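Local coordinates for protein terminal oxygenase component of carbazole 1,9a-dioxygenase (Sphingomonas, PDB 3GKQ) that serves as the Rieske nonheme iron terminal oxygenase of carbazole 1,9a-dioxygenase, probably passing electrons from its [2Fe-2S] cluster to the iron where oxygen attacks carbazole, at residues V35-E40 with G165-V170; Q50-K55 with L138-Q143; K55-R60 with I68-L73; S87-S92 with T99-N104. One frame throughout, in Å; residues are numbered along the deposited sequence.

Interaction 1 (V35-E40 with G165-V170)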
# COMPACT_ATOMS: atom_id res chain seq x y z
N VAL A 35 20.15 16.45 11.55
CA VAL A 35 19.30 15.27 11.61
C VAL A 35 18.69 14.96 12.96
O VAL A 35 17.67 14.28 13.05
CB VAL A 35 20.06 14.01 11.14
CG1 VAL A 35 20.51 14.18 9.70
CG2 VAL A 35 21.26 13.76 12.04
N ARG A 36 19.30 15.47 14.03
CA ARG A 36 18.80 15.20 15.36
C ARG A 36 19.31 16.25 16.36
O ARG A 36 20.29 16.96 16.08
CB ARG A 36 19.29 13.80 15.78
CG ARG A 36 18.31 12.98 16.62
CD ARG A 36 17.64 11.87 15.82
NE ARG A 36 16.66 12.39 14.88
CZ ARG A 36 15.87 11.64 14.12
NH1 ARG A 36 15.92 10.32 14.19
NH2 ARG A 36 15.01 12.22 13.29
N LEU A 37 18.64 16.36 17.50
CA LEU A 37 19.06 17.30 18.53
C LEU A 37 20.18 16.60 19.30
O LEU A 37 20.14 15.39 19.48
CB LEU A 37 17.89 17.60 19.48
CG LEU A 37 16.62 18.17 18.84
CD1 LEU A 37 15.53 18.31 19.88
CD2 LEU A 37 16.94 19.51 18.20
N SER A 38 21.18 17.37 19.73
CA SER A 38 22.31 16.80 20.47
C SER A 38 21.88 15.86 21.60
O SER A 38 22.46 14.79 21.78
CB SER A 38 23.19 17.91 21.05
OG SER A 38 23.89 18.60 20.03
N ALA A 39 20.86 16.27 22.35
CA ALA A 39 20.36 15.49 23.47
C ALA A 39 19.84 14.11 23.07
O ALA A 39 19.80 13.20 23.90
CB ALA A 39 19.26 16.27 24.20
N GLU A 40 19.45 13.95 21.81
CA GLU A 40 18.92 12.68 21.33
C GLU A 40 20.03 11.70 20.96
O GLU A 40 19.77 10.52 20.74
CB GLU A 40 18.02 12.90 20.12
CG GLU A 40 16.80 13.77 20.40
CD GLU A 40 15.99 14.03 19.15
OE1 GLU A 40 16.54 14.63 18.20
OE2 GLU A 40 14.80 13.65 19.12
N GLY A 165 15.07 24.01 19.83
CA GLY A 165 14.14 23.64 18.78
C GLY A 165 13.51 22.28 18.93
O GLY A 165 13.70 21.60 19.94
N GLN A 166 12.74 21.89 17.92
CA GLN A 166 12.06 20.61 17.90
C GLN A 166 11.89 20.18 16.45
O GLN A 166 12.00 21.00 15.53
CB GLN A 166 10.67 20.71 18.56
CG GLN A 166 9.74 21.73 17.90
CD GLN A 166 8.31 21.65 18.41
OE1 GLN A 166 8.06 21.27 19.55
NE2 GLN A 166 7.35 22.04 17.57
N HIS A 167 11.63 18.90 16.23
CA HIS A 167 11.42 18.40 14.88
C HIS A 167 10.29 17.39 14.83
O HIS A 167 9.92 16.81 15.85
CB HIS A 167 12.72 17.80 14.31
CG HIS A 167 13.33 16.73 15.16
ND1 HIS A 167 12.77 15.47 15.30
CD2 HIS A 167 14.47 16.71 15.89
CE1 HIS A 167 13.53 14.73 16.08
NE2 HIS A 167 14.57 15.46 16.45
N ARG A 168 9.73 17.20 13.64
CA ARG A 168 8.63 16.26 13.43
C ARG A 168 8.72 15.79 11.99
O ARG A 168 9.23 16.50 11.13
CB ARG A 168 7.28 16.95 13.66
CG ARG A 168 6.84 17.83 12.49
CD ARG A 168 5.54 18.60 12.79
NE ARG A 168 5.78 19.83 13.55
CZ ARG A 168 4.83 20.70 13.90
NH1 ARG A 168 3.56 20.48 13.57
NH2 ARG A 168 5.16 21.79 14.57
N VAL A 169 8.23 14.58 11.73
CA VAL A 169 8.25 14.08 10.37
C VAL A 169 6.96 14.54 9.71
O VAL A 169 5.89 14.44 10.30
CB VAL A 169 8.34 12.54 10.34
CG1 VAL A 169 9.61 12.08 11.04
CG2 VAL A 169 7.13 11.95 11.04
N VAL A 170 7.07 15.08 8.50
CA VAL A 170 5.90 15.55 7.77
C VAL A 170 5.67 14.66 6.55
O VAL A 170 6.62 14.31 5.84
CB VAL A 170 6.10 17.01 7.32
CG1 VAL A 170 4.92 17.48 6.48
CG2 VAL A 170 6.26 17.91 8.55

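Interaction 2 (Q50-K55 with L138-Q143)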
# COMPACT_ATOMS: atom_id res chain seq x y z
N GLN A 50 17.49 8.58 8.97
CA GLN A 50 17.47 8.46 7.52
C GLN A 50 17.32 9.85 6.92
O GLN A 50 16.43 10.60 7.32
CB GLN A 50 16.31 7.58 7.04
CG GLN A 50 16.28 7.37 5.52
CD GLN A 50 15.15 6.47 5.06
OE1 GLN A 50 14.88 5.43 5.68
NE2 GLN A 50 14.49 6.85 3.98
N LEU A 51 18.20 10.21 6.00
CA LEU A 51 18.12 11.51 5.35
C LEU A 51 18.52 11.32 3.90
O LEU A 51 19.46 10.57 3.59
CB LEU A 51 19.03 12.54 6.02
CG LEU A 51 20.54 12.47 5.78
CD1 LEU A 51 21.19 13.75 6.27
CD2 LEU A 51 21.11 11.26 6.49
N LEU A 52 17.81 12.00 3.00
CA LEU A 52 18.08 11.89 1.57
C LEU A 52 18.07 10.45 1.09
O LEU A 52 18.82 10.08 0.18
CB LEU A 52 19.41 12.57 1.23
CG LEU A 52 19.36 14.10 1.17
CD1 LEU A 52 19.23 14.68 2.58
CD2 LEU A 52 20.61 14.63 0.50
N GLY A 53 17.22 9.63 1.70
CA GLY A 53 17.09 8.24 1.32
C GLY A 53 18.18 7.31 1.84
O GLY A 53 18.14 6.11 1.58
N GLU A 54 19.15 7.85 2.57
CA GLU A 54 20.24 7.04 3.10
C GLU A 54 20.07 6.73 4.58
O GLU A 54 19.76 7.61 5.38
CB GLU A 54 21.58 7.77 2.85
CG GLU A 54 21.94 7.86 1.36
CD GLU A 54 23.21 8.67 1.09
OE1 GLU A 54 24.11 8.71 1.96
OE2 GLU A 54 23.33 9.25 -0.01
N LYS A 55 20.25 5.46 4.94
CA LYS A 55 20.11 5.04 6.34
C LYS A 55 21.45 5.15 7.06
O LYS A 55 22.44 4.53 6.66
CB LYS A 55 19.58 3.61 6.39
CG LYS A 55 18.15 3.49 5.85
CD LYS A 55 17.68 2.04 5.75
CE LYS A 55 17.51 1.41 7.12
NZ LYS A 55 17.06 -0.02 7.01
N LEU A 138 25.05 16.33 9.44
CA LEU A 138 25.77 15.32 8.70
C LEU A 138 26.02 15.85 7.29
O LEU A 138 25.17 16.56 6.74
CB LEU A 138 24.96 14.03 8.59
CG LEU A 138 24.52 13.30 9.85
CD1 LEU A 138 23.84 11.99 9.44
CD2 LEU A 138 25.72 13.02 10.75
N PHE A 139 27.17 15.53 6.72
CA PHE A 139 27.46 15.95 5.36
C PHE A 139 27.15 14.75 4.47
O PHE A 139 27.71 13.67 4.66
CB PHE A 139 28.92 16.35 5.18
CG PHE A 139 29.23 16.92 3.82
CD1 PHE A 139 28.86 18.22 3.49
CD2 PHE A 139 29.87 16.14 2.86
CE1 PHE A 139 29.12 18.74 2.22
CE2 PHE A 139 30.13 16.65 1.58
CZ PHE A 139 29.75 17.95 1.26
N VAL A 140 26.25 14.93 3.51
CA VAL A 140 25.89 13.85 2.60
C VAL A 140 26.45 14.19 1.23
O VAL A 140 25.96 15.10 0.56
CB VAL A 140 24.36 13.70 2.48
CG1 VAL A 140 24.02 12.55 1.53
CG2 VAL A 140 23.76 13.46 3.86
N GLY A 141 27.48 13.47 0.82
CA GLY A 141 28.10 13.73 -0.47
C GLY A 141 29.37 12.94 -0.65
O GLY A 141 29.75 12.14 0.21
N ASP A 142 30.05 13.17 -1.78
CA ASP A 142 31.28 12.47 -2.10
C ASP A 142 32.51 13.37 -2.10
O ASP A 142 33.64 12.89 -2.15
CB ASP A 142 31.14 11.82 -3.47
CG ASP A 142 29.83 11.08 -3.61
OD1 ASP A 142 29.68 10.01 -2.97
OD2 ASP A 142 28.95 11.57 -4.35
N GLN A 143 32.29 14.68 -2.06
CA GLN A 143 33.41 15.61 -2.07
C GLN A 143 33.73 16.10 -0.67
O GLN A 143 32.95 15.90 0.27
CB GLN A 143 33.10 16.79 -2.98
CG GLN A 143 31.88 17.59 -2.57
CD GLN A 143 31.44 18.55 -3.66
OE1 GLN A 143 31.21 18.14 -4.80
NE2 GLN A 143 31.32 19.83 -3.32

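Interaction 3 (K55-R60 with I68-L73). With FES (Fe2/s2 (inorganic) cluster), chain H.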
# COMPACT_ATOMS: atom_id res chain seq x y z
N LYS A 55 20.25 5.46 4.94
CA LYS A 55 20.11 5.04 6.34
C LYS A 55 21.45 5.15 7.06
O LYS A 55 22.44 4.53 6.66
CB LYS A 55 19.58 3.61 6.39
CG LYS A 55 18.15 3.49 5.85
CD LYS A 55 17.68 2.04 5.75
CE LYS A 55 17.51 1.41 7.12
NZ LYS A 55 17.06 -0.02 7.01
N VAL A 56 21.47 5.94 8.12
CA VAL A 56 22.68 6.19 8.89
C VAL A 56 22.52 5.82 10.36
O VAL A 56 21.42 5.90 10.91
CB VAL A 56 23.08 7.68 8.77
CG1 VAL A 56 24.39 7.95 9.49
CG2 VAL A 56 23.18 8.08 7.29
N LEU A 57 23.62 5.41 10.99
CA LEU A 57 23.59 5.05 12.41
C LEU A 57 24.51 6.00 13.16
O LEU A 57 25.70 6.12 12.83
CB LEU A 57 24.06 3.61 12.63
CG LEU A 57 23.27 2.73 13.61
CD1 LEU A 57 24.19 1.62 14.11
CD2 LEU A 57 22.72 3.53 14.78
N LEU A 58 23.97 6.68 14.16
CA LEU A 58 24.75 7.63 14.95
C LEU A 58 25.09 7.08 16.33
O LEU A 58 24.38 6.24 16.87
CB LEU A 58 23.96 8.93 15.13
CG LEU A 58 23.33 9.62 13.92
CD1 LEU A 58 22.48 10.79 14.40
CD2 LEU A 58 24.41 10.08 12.97
N ASN A 59 26.19 7.56 16.90
CA ASN A 59 26.59 7.16 18.24
C ASN A 59 27.57 8.19 18.78
O ASN A 59 28.30 8.83 18.02
CB ASN A 59 27.23 5.77 18.24
CG ASN A 59 27.44 5.24 19.66
OD1 ASN A 59 26.67 5.56 20.57
ND2 ASN A 59 28.46 4.41 19.84
N ARG A 60 27.56 8.35 20.09
CA ARG A 60 28.46 9.28 20.75
C ARG A 60 29.46 8.48 21.58
O ARG A 60 29.08 7.74 22.49
CB ARG A 60 27.64 10.23 21.64
CG ARG A 60 28.47 11.16 22.49
CD ARG A 60 27.59 12.29 23.01
NE ARG A 60 27.98 13.54 22.38
CZ ARG A 60 27.14 14.38 21.77
NH1 ARG A 60 25.84 14.11 21.70
NH2 ARG A 60 27.62 15.48 21.23
N ILE A 68 27.86 6.33 10.68
CA ILE A 68 28.23 5.30 9.72
C ILE A 68 26.99 4.81 8.98
O ILE A 68 25.86 4.97 9.46
CB ILE A 68 28.87 4.07 10.42
CG1 ILE A 68 27.87 3.49 11.43
CG2 ILE A 68 30.18 4.46 11.10
CD1 ILE A 68 28.33 2.21 12.12
N ALA A 69 27.20 4.21 7.81
CA ALA A 69 26.10 3.65 7.03
C ALA A 69 25.45 2.57 7.90
O ALA A 69 26.15 1.73 8.47
CB ALA A 69 26.62 3.05 5.73
N ASP A 70 24.12 2.59 7.98
CA ASP A 70 23.39 1.62 8.80
C ASP A 70 23.07 0.33 8.04
O ASP A 70 21.91 -0.07 7.92
CB ASP A 70 22.11 2.28 9.32
CG ASP A 70 21.45 1.49 10.44
OD1 ASP A 70 22.04 0.51 10.93
OD2 ASP A 70 20.32 1.87 10.85
N ARG A 71 24.11 -0.32 7.53
CA ARG A 71 23.95 -1.56 6.79
C ARG A 71 25.24 -2.36 6.77
O ARG A 71 26.30 -1.83 6.41
CB ARG A 71 23.52 -1.28 5.34
CG ARG A 71 23.26 -2.55 4.54
CD ARG A 71 22.57 -2.25 3.22
NE ARG A 71 23.47 -1.62 2.26
CZ ARG A 71 23.08 -1.14 1.08
NH1 ARG A 71 21.80 -1.22 0.71
NH2 ARG A 71 23.97 -0.60 0.25
N CYS A 72 25.16 -3.63 7.15
CA CYS A 72 26.33 -4.49 7.18
C CYS A 72 26.78 -4.84 5.76
O CYS A 72 25.96 -5.08 4.88
CB CYS A 72 26.00 -5.78 7.96
SG CYS A 72 27.41 -6.90 8.26
N LEU A 73 28.09 -4.86 5.56
CA LEU A 73 28.66 -5.17 4.25
C LEU A 73 28.51 -6.63 3.86
O LEU A 73 28.60 -6.97 2.68
CB LEU A 73 30.15 -4.81 4.25
CG LEU A 73 30.51 -3.35 4.50
CD1 LEU A 73 32.02 -3.20 4.54
CD2 LEU A 73 29.90 -2.49 3.39
FE1 FES H . 26.30 -8.58 9.29
FE2 FES H . 26.78 -11.18 8.45
S1 FES H . 27.97 -10.05 9.94
S2 FES H . 25.05 -9.75 7.86
O HOH W 1 20.00 -0.71 6.08

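Interaction 4 (S87-S92 with T99-N104)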
# COMPACT_ATOMS: atom_id res chain seq x y z
N SER A 87 32.96 -3.41 22.43
CA SER A 87 34.15 -2.63 22.71
C SER A 87 33.68 -1.19 22.53
O SER A 87 32.79 -0.93 21.71
CB SER A 87 35.29 -2.95 21.73
OG SER A 87 35.35 -2.00 20.68
N LYS A 88 34.25 -0.27 23.30
CA LYS A 88 33.87 1.13 23.25
C LYS A 88 33.89 1.76 21.86
O LYS A 88 33.00 2.54 21.51
CB LYS A 88 34.79 1.94 24.17
CG LYS A 88 34.54 3.44 24.13
CD LYS A 88 35.73 4.23 24.68
CE LYS A 88 36.94 4.13 23.75
NZ LYS A 88 36.67 4.65 22.36
N ALA A 89 34.90 1.44 21.07
CA ALA A 89 35.07 2.02 19.75
C ALA A 89 34.39 1.32 18.59
O ALA A 89 34.49 1.78 17.45
CB ALA A 89 36.56 2.17 19.45
N THR A 90 33.68 0.22 18.85
CA THR A 90 33.07 -0.51 17.75
C THR A 90 31.64 -0.99 17.95
O THR A 90 31.07 -0.91 19.03
CB THR A 90 33.89 -1.77 17.40
OG1 THR A 90 33.74 -2.73 18.45
CG2 THR A 90 35.35 -1.43 17.22
N ILE A 91 31.07 -1.49 16.85
CA ILE A 91 29.74 -2.06 16.84
C ILE A 91 29.92 -3.37 16.09
O ILE A 91 30.66 -3.43 15.10
CB ILE A 91 28.71 -1.17 16.11
CG1 ILE A 91 27.35 -1.89 16.06
CG2 ILE A 91 29.18 -0.84 14.70
CD1 ILE A 91 26.20 -1.02 15.57
N SER A 92 29.26 -4.42 16.56
CA SER A 92 29.36 -5.72 15.91
C SER A 92 27.98 -6.09 15.36
O SER A 92 26.98 -6.02 16.07
CB SER A 92 29.81 -6.80 16.91
OG SER A 92 31.08 -6.50 17.47
N THR A 99 32.67 -6.74 12.83
CA THR A 99 32.86 -5.60 13.73
C THR A 99 33.53 -4.39 13.10
O THR A 99 34.62 -4.50 12.54
CB THR A 99 33.65 -6.08 14.97
OG1 THR A 99 32.95 -7.17 15.57
CG2 THR A 99 33.82 -4.96 15.99
N TYR A 100 32.87 -3.24 13.23
CA TYR A 100 33.36 -1.99 12.65
C TYR A 100 33.60 -0.89 13.68
O TYR A 100 32.89 -0.80 14.67
CB TYR A 100 32.34 -1.45 11.63
CG TYR A 100 31.74 -2.47 10.69
CD1 TYR A 100 30.66 -3.26 11.08
CD2 TYR A 100 32.22 -2.62 9.39
CE1 TYR A 100 30.07 -4.17 10.20
CE2 TYR A 100 31.64 -3.52 8.50
CZ TYR A 100 30.56 -4.29 8.90
OH TYR A 100 29.99 -5.17 8.01
N ARG A 101 34.59 -0.04 13.41
CA ARG A 101 34.88 1.09 14.30
C ARG A 101 33.97 2.26 13.92
O ARG A 101 33.74 2.52 12.73
CB ARG A 101 36.33 1.54 14.15
CG ARG A 101 37.38 0.63 14.79
CD ARG A 101 38.77 1.25 14.66
NE ARG A 101 38.86 2.55 15.31
CZ ARG A 101 39.13 2.74 16.60
NH1 ARG A 101 39.36 1.70 17.40
NH2 ARG A 101 39.18 3.96 17.11
N TRP A 102 33.47 2.96 14.93
CA TRP A 102 32.60 4.11 14.69
C TRP A 102 33.31 5.27 14.02
O TRP A 102 32.74 5.93 13.14
CB TRP A 102 32.00 4.62 16.01
CG TRP A 102 30.99 3.72 16.63
CD1 TRP A 102 31.18 2.87 17.68
CD2 TRP A 102 29.61 3.59 16.26
NE1 TRP A 102 30.01 2.21 17.99
CE2 TRP A 102 29.03 2.64 17.13
CE3 TRP A 102 28.81 4.19 15.28
CZ2 TRP A 102 27.68 2.27 17.05
CZ3 TRP A 102 27.46 3.81 15.19
CH2 TRP A 102 26.92 2.86 16.07
N ASP A 103 34.56 5.52 14.41
CA ASP A 103 35.28 6.65 13.84
C ASP A 103 35.68 6.55 12.37
O ASP A 103 35.72 7.57 11.68
CB ASP A 103 36.51 7.01 14.70
CG ASP A 103 37.53 5.88 14.80
OD1 ASP A 103 37.33 4.81 14.19
OD2 ASP A 103 38.54 6.08 15.51
N ASN A 104 35.95 5.35 11.87
CA ASN A 104 36.33 5.22 10.47
C ASN A 104 35.59 4.11 9.71
O ASN A 104 35.91 3.84 8.55
CB ASN A 104 37.84 5.00 10.34
CG ASN A 104 38.32 3.76 11.07
OD1 ASN A 104 37.54 2.84 11.35
ND2 ASN A 104 39.62 3.71 11.37
O HOH W 2 30.67 1.25 20.86
O HOH W 3 35.45 4.17 16.82

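Interaction 1 (V35-E40 with G165-V170)
His-167, on the edge strand 161-170, reaches into the corner made by residues 35-40, where its ring meets Glu-40, Leu-37 and Arg-36. As modelled, the ring nitrogen NE2 of His-167 donates a nearly straight hydrogen bond to Glu-40 OE1 (2.8 Å, 175°), and the backbone N-H of Leu-37 gives a second to the same oxygen, also at 2.8 Å; but OE1 sits too close to a neighbour for its place, and hence either bond, to be sure. This oxygen lies at the ring edge and in its plane, while the carboxylate itself is turned 43° from the ring. A glutamate suits this place because its chain, extended beyond CG, spans from the short 3-10 turn 38-40 back to the start of the corner. Leu-37 supplies the apolar packing: it runs alongside the histidine, head to tail, with CG 3.9 Å from His-167 CD2, and its CD1 lies 3.8 Å from Gly-165 O. Arg-36 forms the looser side. Its guanidinium is only 21° from parallel with the ring, yet Arg-36 NE stays 4.0 Å from His-167 NE2, covered by the contact without a clear partner. None of the touching residues is buried, so this is a surface seam between the Rieske and catalytic parts. If the carboxylate is placed as modelled, it would tend to favour a protonated histidine, whereas the nearby guanidinium would probably oppose it.

Interaction 2 (Q50-K55 with L138-Q143)
Glu-54 OE2 is gripped by two groups, a salt bridge from Arg-29 NH1 and a hydrogen bond from Gln-378 NE2, and it also rests 3.7 Å from Val-140 CG1. The other oxygen, OE1, is hydrogen-bonded to Tyr-127 OH, so the carboxylate can sit beside a valine methyl without leaving its charge unanswered. Val-140 faces the turn with both branches. Its CG1 stands anti to the backbone N (chi1 -179°) and takes Glu-54 and, at 4.1 Å, Leu-52 CD2, while CG2 presses on Leu-51 CD1 at 3.5 Å. A branched residue suits this position, since one side chain serves neighbours on two sides. Leu-51 reaches further with its second methyl, CD2, which lies 4.1 Å from Leu-138 CD1. No hydrogen bond crosses between the segments. On its own side the turn is closed by Glu-54 N to Leu-51 O (2.9 Å) and Leu-51 N to Glu-54 O (3.1 Å); both central residues, Leu-52 and Gly-53, have positive phi, which glycine takes easily. A two-residue type I' turn is characteristic of a tight beta hairpin, and here the hairpin packs its apolar residues against strand 135-140 of a second antiparallel sheet, as befits the all-beta Rieske fold.

Interaction 3 (K55-R60 with I68-L73)
Leu-57 and Ile-68 form a hydrogen-bonded antiparallel pair in the beta hairpin of strands 54-61 and 64-69, which runs on into a cluster-binding loop of the Rieske domain. Leu-57 N donates to Ile-68 O at 2.7 Å and Ile-68 N returns a bond to Leu-57 O at 3.1 Å. Both side chains fall on the same face of the sheet, where Leu-57 CB and Ile-68 CG1 lie 4.0 Å apart; Ile-68 places CG1 between its backbone N and carbonyl carbon (chi1 59°), which brings that branch beside the leucine. Leu-57 holds its own CG in a partly eclipsed position (chi1 -137°), against the Asp-70 carboxylate. Val-56 points elsewhere, but its CG1 still touches Ile-68 O at 3.3 Å. In Asp-70, CG swings opposite the backbone N (chi1 -166°), laying the carboxylate across Leu-57, with Asp-70 OD1 3.7 Å from Leu-57 CG, while OD2 is hydrogen-bonded to Ser-80 OG. Asp-70 N donates a hydrogen bond to Lys-55 O (2.9 Å) from above the carbonyl plane, and Asp-70 is the centre of an inverse gamma turn that redirects the chain. Lys-55, bent at chi3, sends NZ to Thr-78 OG1 and to a water that donates to Asp-70 O. Past the turn Cys-72, a soft thiolate ligand suited to iron, binds FE1 of the cluster, its SG 2.3 Å from the metal, with Cys-93 as the other cysteine ligand.

Interaction 4 (S87-S92 with T99-N104)
Thr-99 faces Ser-92 beside the loop that joins the two strands, their hydroxyls Thr-99 OG1 and Ser-92 OG only 2.7 Å apart, though the serine proton has another acceptor in reach. The threonine methyl, CG2, lies against Thr-90 CB at 3.5 Å, tighter than usual; small beta-branched residues suit such close cross-strand pairing. Tyr-100 pairs with Ile-91 through two backbone hydrogen bonds, Ile-91 N to Tyr-100 O and Tyr-100 N to Ile-91 O. Its ring turns to the other face, and its hydroxyl oxygen accepts a hydrogen bond from Leu-73 N, close to the cluster. Arg-101 lays one face of its guanidinium over the Ala-89 methyl, Arg-101 NH1 3.5 Å from Ala-89 CB. A kink at chi3 (60°) folds the group back toward Asp-103. Trp-102 donates its backbone N to Ala-89 O at 3.0 Å. Ile-91 covers one face of the indole near its rim, with CG2 above the plane and Ile-91 CB 3.7 Å from Trp-102 CZ2. The indole NE1 gives its hydrogen to a water (3.1 Å) lying by Lys-88 O and Thr-90 O. Asp-103 is gripped side-on by Arg-101, NE to OD1 and NH2 to OD2 (2.7 Å), and its backbone N donates to a second water that donates to Ala-89 O. With Asp-103 taking NE and NH2, Arg-101 still offers NH1 to Glu-245 of the second subunit, so its positive charge is probably balanced by two carboxylates, one of them across the subunit interface.

Overall arrangement
Along the chain the contacts are nested: interaction 1 encloses interaction 2, which encloses interactions 3 and 4 in series. Interactions 2 and 3 share Lys-55 and strand 54-61, their centres about 11 Å apart, and Val-35 of interaction 1 packs on Leu-51 and Leu-138 of interaction 2. Interaction 4, with its centre about 11 Å from that of interaction 3, belongs to a separate three-stranded sheet yet meets it through Trp-102 on Ile-68 and Tyr-100 beside Cys-72. The series thus runs from the iron-sulfur cluster through the Rieske sheets to strand 161-170 of the catalytic part, while interactions 3 and 4 also touch the second subunit, consistent with a trimeric oxygenase.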